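Local structure of tonb-dependent siderophore receptor (Acinetobacter baumannii, 5FR8) at residues Q249-S259 against R294-W305. The protein probably takes part in the first step of iron uptake across the outer membrane by binding iron-chelating siderophores, possibly ferric enterobactin. Residues are numbered along the deposited sequence; the frame is centred on the assembly and turned at random.
Sequences QQTVLLDISSS and RDSYALTHEGDW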
ATOM      1  N   GLN A 249      21.764  26.843  14.296  1.00 89.70           N
ATOM      2  CA  GLN A 249      21.797  25.384  14.373  1.00 90.34           C
ATOM      3  C   GLN A 249      20.456  24.713  14.663  1.00 85.75           C
ATOM      4  O   GLN A 249      20.427  23.510  14.914  1.00 88.41           O
ATOM      5  CB  GLN A 249      22.816  24.945  15.417  1.00 94.19           C
ATOM      6  CG  GLN A 249      22.717  25.710  16.711  1.00 98.43           C
ATOM      7  CD  GLN A 249      24.038  25.766  17.444  1.00107.45           C
ATOM      8  OE1 GLN A 249      25.035  25.212  17.002  1.00109.85           O
ATOM      9  NE2 GLN A 249      24.048  26.445  18.581  1.00119.43           N
ATOM     10  N   GLN A 250      19.352  25.462  14.605  1.00 83.73           N
ATOM     11  CA  GLN A 250      18.022  24.899  14.922  1.00 77.41           C
ATOM     12  C   GLN A 250      16.946  25.260  13.916  1.00 72.30           C
ATOM     13  O   GLN A 250      16.767  26.423  13.577  1.00 76.50           O
ATOM     14  CB  GLN A 250      17.572  25.348  16.306  1.00 73.63           C
ATOM     15  CG  GLN A 250      18.397  24.731  17.418  1.00 76.13           C
ATOM     16  CD  GLN A 250      17.895  25.122  18.775  1.00 77.06           C
ATOM     17  OE1 GLN A 250      16.691  25.095  19.020  1.00 78.36           O
ATOM     18  NE2 GLN A 250      18.805  25.504  19.671  1.00 79.51           N
ATOM     19  N   THR A 251      16.214  24.258  13.451  1.00 68.16           N
ATOM     20  CA  THR A 251      15.171  24.466  12.446  1.00 65.06           C
ATOM     21  C   THR A 251      13.874  23.845  12.941  1.00 65.62           C
ATOM     22  O   THR A 251      13.877  22.809  13.600  1.00 64.85           O
ATOM     23  CB  THR A 251      15.545  23.853  11.079  1.00 64.50           C
ATOM     24  OG1 THR A 251      16.684  24.524  10.533  1.00 70.20           O
ATOM     25  CG2 THR A 251      14.448  24.018  10.106  1.00 63.78           C
ATOM     26  N   VAL A 252      12.754  24.501  12.648  1.00 69.89           N
ATOM     27  CA  VAL A 252      11.447  23.998  13.046  1.00 66.35           C
ATOM     28  C   VAL A 252      10.532  23.947  11.819  1.00 64.60           C
ATOM     29  O   VAL A 252      10.398  24.938  11.099  1.00 61.42           O
ATOM     30  CB  VAL A 252      10.842  24.882  14.132  1.00 67.41           C
ATOM     31  CG1 VAL A 252       9.445  24.415  14.452  1.00 69.72           C
ATOM     32  CG2 VAL A 252      11.708  24.857  15.382  1.00 70.40           C
ATOM     33  N   LEU A 253       9.933  22.778  11.581  1.00 64.39           N
ATOM     34  CA  LEU A 253       8.988  22.572  10.490  1.00 60.35           C
ATOM     35  C   LEU A 253       7.588  22.333  11.007  1.00 61.65           C
ATOM     36  O   LEU A 253       7.360  21.583  11.954  1.00 67.90           O
ATOM     37  CB  LEU A 253       9.367  21.368   9.677  1.00 62.33           C
ATOM     38  CG  LEU A 253      10.476  21.602   8.666  1.00 70.74           C
ATOM     39  CD1 LEU A 253      11.841  21.670   9.344  1.00 80.47           C
ATOM     40  CD2 LEU A 253      10.455  20.476   7.641  1.00 68.97           C
ATOM     41  N   LEU A 254       6.631  22.950  10.347  1.00 61.39           N
ATOM     42  CA  LEU A 254       5.247  22.699  10.642  1.00 59.89           C
ATOM     43  C   LEU A 254       4.632  22.133   9.384  1.00 60.96           C
ATOM     44  O   LEU A 254       4.760  22.742   8.323  1.00 67.77           O
ATOM     45  CB  LEU A 254       4.564  24.010  10.989  1.00 62.36           C
ATOM     46  CG  LEU A 254       3.078  23.875  11.312  1.00 65.01           C
ATOM     47  CD1 LEU A 254       2.907  23.145  12.639  1.00 63.55           C
ATOM     48  CD2 LEU A 254       2.401  25.237  11.336  1.00 67.73           C
ATOM     49  N   ASP A 255       3.982  20.974   9.479  1.00 60.23           N
ATOM     50  CA  ASP A 255       3.194  20.448   8.355  1.00 59.90           C
ATOM     51  C   ASP A 255       1.756  20.280   8.784  1.00 59.01           C
ATOM     52  O   ASP A 255       1.462  19.530   9.711  1.00 62.07           O
ATOM     53  CB  ASP A 255       3.717  19.090   7.875  1.00 61.28           C
ATOM     54  CG  ASP A 255       5.106  19.166   7.219  1.00 60.03           C
ATOM     55  OD1 ASP A 255       5.315  19.952   6.273  1.00 54.39           O
ATOM     56  OD2 ASP A 255       5.984  18.410   7.653  1.00 62.18           O
ATOM     57  N   ILE A 256       0.865  21.000   8.118  1.00 59.11           N
ATOM     58  CA  ILE A 256      -0.571  20.840   8.317  1.00 57.89           C
ATOM     59  C   ILE A 256      -1.212  20.516   6.988  1.00 56.42           C
ATOM     60  O   ILE A 256      -1.109  21.324   6.058  1.00 54.13           O
ATOM     61  CB  ILE A 256      -1.238  22.136   8.758  1.00 56.82           C
ATOM     62  CG1 ILE A 256      -0.674  22.591  10.087  1.00 59.00           C
ATOM     63  CG2 ILE A 256      -2.732  21.923   8.841  1.00 56.63           C
ATOM     64  CD1 ILE A 256      -1.255  23.895  10.553  1.00 61.77           C
ATOM     65  N   SER A 257      -1.874  19.363   6.898  1.00 54.20           N
ATOM     66  CA  SER A 257      -2.572  19.014   5.678  1.00 57.17           C
ATOM     67  C   SER A 257      -3.920  18.386   5.976  1.00 58.03           C
ATOM     68  O   SER A 257      -4.058  17.679   6.970  1.00 58.17           O
ATOM     69  CB  SER A 257      -1.754  18.033   4.844  1.00 54.49           C
ATOM     70  OG  SER A 257      -1.957  16.724   5.320  1.00 54.77           O
ATOM     71  N   SER A 258      -4.901  18.619   5.096  1.00 57.80           N
ATOM     72  CA  SER A 258      -6.187  17.905   5.169  1.00 58.83           C
ATOM     73  C   SER A 258      -6.644  17.412   3.777  1.00 58.23           C
ATOM     74  O   SER A 258      -6.461  18.096   2.770  1.00 62.69           O
ATOM     75  CB  SER A 258      -7.247  18.799   5.824  1.00 57.38           C
ATOM     76  OG  SER A 258      -7.736  19.726   4.888  1.00 58.48           O
ATOM     77  N   SER A 259      -7.213  16.213   3.734  1.00 55.80           N
ATOM     78  CA  SER A 259      -7.656  15.605   2.492  1.00 53.09           C
ATOM     79  C   SER A 259      -8.974  14.919   2.695  1.00 54.87           C
ATOM     80  O   SER A 259      -9.278  14.418   3.777  1.00 57.56           O
ATOM     81  CB  SER A 259      -6.662  14.561   2.010  1.00 52.82           C
ATOM     82  OG  SER A 259      -5.410  15.151   1.694  1.00 56.31           O
ATOM     83  N   ARG A 294      -8.891  12.597   5.950  1.00 49.21           N
ATOM     84  CA  ARG A 294      -7.631  12.497   6.626  1.00 50.69           C
ATOM     85  C   ARG A 294      -7.063  13.854   6.996  1.00 53.11           C
ATOM     86  O   ARG A 294      -6.842  14.695   6.140  1.00 58.74           O
ATOM     87  CB  ARG A 294      -6.659  11.800   5.726  1.00 53.73           C
ATOM     88  CG  ARG A 294      -5.397  11.355   6.420  1.00 58.66           C
ATOM     89  CD  ARG A 294      -4.391  10.817   5.433  1.00 61.93           C
ATOM     90  NE  ARG A 294      -3.053  11.246   5.817  1.00 65.68           N
ATOM     91  CZ  ARG A 294      -2.369  10.714   6.817  1.00 65.81           C
ATOM     92  NH1 ARG A 294      -2.908   9.722   7.534  1.00 61.33           N
ATOM     93  NH2 ARG A 294      -1.153  11.188   7.093  1.00 68.65           N
ATOM     94  N   ASP A 295      -6.808  14.057   8.276  1.00 54.02           N
ATOM     95  CA  ASP A 295      -6.149  15.274   8.759  1.00 57.55           C
ATOM     96  C   ASP A 295      -4.830  14.914   9.451  1.00 57.72           C
ATOM     97  O   ASP A 295      -4.745  13.905  10.128  1.00 58.35           O
ATOM     98  CB  ASP A 295      -7.066  15.999   9.745  1.00 58.51           C
ATOM     99  CG  ASP A 295      -8.285  16.643   9.066  1.00 59.43           C
ATOM    100  OD1 ASP A 295      -8.431  16.494   7.852  1.00 68.05           O
ATOM    101  OD2 ASP A 295      -9.103  17.289   9.726  1.00 57.20           O
ATOM    102  N   SER A 296      -3.805  15.734   9.281  1.00 57.89           N
ATOM    103  CA  SER A 296      -2.467  15.385   9.745  1.00 57.75           C
ATOM    104  C   SER A 296      -1.712  16.620  10.166  1.00 58.34           C
ATOM    105  O   SER A 296      -1.671  17.608   9.435  1.00 62.22           O
ATOM    106  CB  SER A 296      -1.685  14.692   8.619  1.00 60.65           C
ATOM    107  OG  SER A 296      -0.626  13.872   9.113  1.00 56.82           O
ATOM    108  N   TYR A 297      -1.088  16.554  11.333  1.00 61.26           N
ATOM    109  CA  TYR A 297      -0.240  17.652  11.825  1.00 60.81           C
ATOM    110  C   TYR A 297       1.112  17.085  12.245  1.00 58.20           C
ATOM    111  O   TYR A 297       1.174  16.104  12.964  1.00 56.01           O
ATOM    112  CB  TYR A 297      -0.856  18.331  13.029  1.00 58.27           C
ATOM    113  CG  TYR A 297      -2.293  18.692  12.854  1.00 60.12           C
ATOM    114  CD1 TYR A 297      -3.245  17.698  12.665  1.00 60.04           C
ATOM    115  CD2 TYR A 297      -2.716  20.018  12.921  1.00 56.92           C
ATOM    116  CE1 TYR A 297      -4.571  18.013  12.515  1.00 59.85           C
ATOM    117  CE2 TYR A 297      -4.054  20.337  12.761  1.00 56.54           C
ATOM    118  CZ  TYR A 297      -4.975  19.324  12.559  1.00 55.95           C
ATOM    119  OH  TYR A 297      -6.309  19.571  12.376  1.00 53.68           O
ATOM    120  N   ALA A 298       2.195  17.704  11.814  1.00 56.74           N
ATOM    121  CA  ALA A 298       3.477  17.293  12.324  1.00 58.39           C
ATOM    122  C   ALA A 298       4.299  18.503  12.678  1.00 61.27           C
ATOM    123  O   ALA A 298       4.159  19.557  12.063  1.00 61.95           O
ATOM    124  CB  ALA A 298       4.187  16.457  11.321  1.00 60.31           C
ATOM    125  N   LEU A 299       5.136  18.335  13.692  1.00 62.25           N
ATOM    126  CA  LEU A 299       6.038  19.368  14.157  1.00 64.89           C
ATOM    127  C   LEU A 299       7.408  18.723  14.302  1.00 65.09           C
ATOM    128  O   LEU A 299       7.552  17.660  14.914  1.00 64.03           O
ATOM    129  CB  LEU A 299       5.563  19.877  15.510  1.00 69.07           C
ATOM    130  CG  LEU A 299       6.078  21.221  16.026  1.00 71.20           C
ATOM    131  CD1 LEU A 299       5.711  22.375  15.106  1.00 76.24           C
ATOM    132  CD2 LEU A 299       5.477  21.446  17.391  1.00 67.97           C
ATOM    133  N   THR A 300       8.417  19.345  13.720  1.00 67.02           N
ATOM    134  CA  THR A 300       9.738  18.737  13.684  1.00 67.62           C
ATOM    135  C   THR A 300      10.803  19.724  14.104  1.00 65.11           C
ATOM    136  O   THR A 300      10.757  20.874  13.710  1.00 67.38           O
ATOM    137  CB  THR A 300      10.063  18.248  12.278  1.00 68.32           C
ATOM    138  OG1 THR A 300       9.026  17.354  11.847  1.00 77.59           O
ATOM    139  CG2 THR A 300      11.385  17.515  12.286  1.00 72.12           C
ATOM    140  N   HIS A 301      11.756  19.270  14.908  1.00 64.58           N
ATOM    141  CA  HIS A 301      12.941  20.069  15.258  1.00 67.76           C
ATOM    142  C   HIS A 301      14.218  19.320  14.869  1.00 67.26           C
ATOM    143  O   HIS A 301      14.396  18.146  15.180  1.00 67.03           O
ATOM    144  CB  HIS A 301      12.931  20.410  16.760  1.00 70.80           C
ATOM    145  CG  HIS A 301      14.106  21.212  17.230  1.00 71.59           C
ATOM    146  ND1 HIS A 301      15.351  20.657  17.432  1.00 78.63           N
ATOM    147  CD2 HIS A 301      14.224  22.520  17.561  1.00 74.08           C
ATOM    148  CE1 HIS A 301      16.186  21.591  17.861  1.00 76.16           C
ATOM    149  NE2 HIS A 301      15.527  22.732  17.948  1.00 71.53           N
ATOM    150  N   GLU A 302      15.099  20.020  14.179  1.00 68.97           N
ATOM    151  CA  GLU A 302      16.340  19.437  13.739  1.00 70.99           C
ATOM    152  C   GLU A 302      17.534  20.269  14.166  1.00 74.90           C
ATOM    153  O   GLU A 302      17.710  21.402  13.729  1.00 73.77           O
ATOM    154  CB  GLU A 302      16.357  19.227  12.228  1.00 72.14           C
ATOM    155  CG  GLU A 302      15.375  20.034  11.408  1.00 73.39           C
ATOM    156  CD  GLU A 302      15.133  19.409  10.037  1.00 77.62           C
ATOM    157  OE1 GLU A 302      14.582  18.284   9.986  1.00 75.79           O
ATOM    158  OE2 GLU A 302      15.505  20.029   9.013  1.00 79.05           O
ATOM    159  N   GLY A 303      18.354  19.679  15.028  1.00 79.80           N
ATOM    160  CA  GLY A 303      19.547  20.333  15.526  1.00 80.98           C
ATOM    161  C   GLY A 303      20.771  19.996  14.704  1.00 85.18           C
ATOM    162  O   GLY A 303      20.966  18.849  14.262  1.00 84.70           O
ATOM    163  N   ASP A 304      21.605  21.014  14.506  1.00 85.28           N
ATOM    164  CA  ASP A 304      22.849  20.858  13.776  1.00 84.62           C
ATOM    165  C   ASP A 304      24.027  21.231  14.698  1.00 85.00           C
ATOM    166  O   ASP A 304      24.527  22.358  14.660  1.00 85.64           O
ATOM    167  CB  ASP A 304      22.807  21.718  12.505  1.00 80.09           C
ATOM    168  CG  ASP A 304      23.920  21.373  11.533  1.00 78.18           C
ATOM    169  OD1 ASP A 304      25.047  21.823  11.739  1.00 72.14           O
ATOM    170  OD2 ASP A 304      23.667  20.645  10.567  1.00 81.88           O
ATOM    171  N   TRP A 305      24.455  20.271  15.524  1.00 81.64           N
ATOM    172  CA  TRP A 305      25.424  20.520  16.606  1.00 79.72           C
ATOM    173  C   TRP A 305      26.829  20.093  16.233  1.00 78.68           C
ATOM    174  O   TRP A 305      27.026  19.317  15.289  1.00 76.04           O
ATOM    175  CB  TRP A 305      25.002  19.788  17.888  1.00 79.63           C
ATOM    176  CG  TRP A 305      23.534  19.851  18.134  1.00 76.32           C
ATOM    177  CD1 TRP A 305      22.631  18.856  17.946  1.00 74.79           C
ATOM    178  CD2 TRP A 305      22.798  20.982  18.580  1.00 76.00           C
ATOM    179  NE1 TRP A 305      21.380  19.292  18.254  1.00 74.51           N
ATOM    180  CE2 TRP A 305      21.457  20.599  18.654  1.00 75.73           C
ATOM    181  CE3 TRP A 305      23.150  22.282  18.944  1.00 78.41           C
ATOM    182  CZ2 TRP A 305      20.457  21.469  19.073  1.00 77.11           C
ATOM    183  CZ3 TRP A 305      22.161  23.142  19.353  1.00 78.59           C
ATOM    184  CH2 TRP A 305      20.829  22.735  19.415  1.00 76.99           C
TER
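Leu-254 and Leu-299 meet methyl to methyl, CD1 of Leu-254 lying 3.8 Å from CD1 of Leu-299. CG of Leu-299 is anti to the backbone N (chi1 -162°), and from there the CD1 branch turns back toward the neighbouring strand, where CG1 of Val-252 also approaches it. At the next pair on the same face, CG1 of Ile-256 comes obliquely to the Tyr-297 ring, 4.3 Å from its CD2. Aliphatic and aromatic groups suit this face, which forms the outside of the barrel and probably meets lipid.

The other face turns inward and is more polar: Asp-255, Ser-257 and Ser-296 alternate with the apolar row, the in-out alternation of a transmembrane beta-barrel, here that of a TonB-dependent receptor. The axes of the two short segments approach to 4.7 Å, their directions 167° apart, and paired backbone N-H and C=O groups are satisfied within the wall, as at Asp-255 and Ala-298. The small, buried Ala-298 packs on Gln-315 of the following strand; Asp-255 OD1 forms a salt bridge with Arg-241 on the preceding one. Arg-294 NH2 forms a salt bridge with Asp-317, to which Ser-296 OG is hydrogen-bonded, and Arg-294 makes a cation-pi contact with Trp-126 of the plug.

Toward the other end the outer row becomes polar. His-301 NE2 donates to Gln-250 OE1 over 2.8 Å and almost straight (172°); the oxygen sits in the imidazole plane, but the donor stands above the amide plane. Beside it, Gln-250 NE2 reaches the edge of Trp-305, 3.4 Å from CH2, while Gln-249 CG approaches CZ3 of the same indole obliquely, 3.7 Å away. Glutamine suits both places: its methylenes lie against the indole rim, while the amide of Gln-250 can also accept His-301's bond. Trp-305 NE1 and Ser-310 OG are hydrogen-bonded, and the backbone N of Asp-304 donates to Gln-249 O at 2.8 Å.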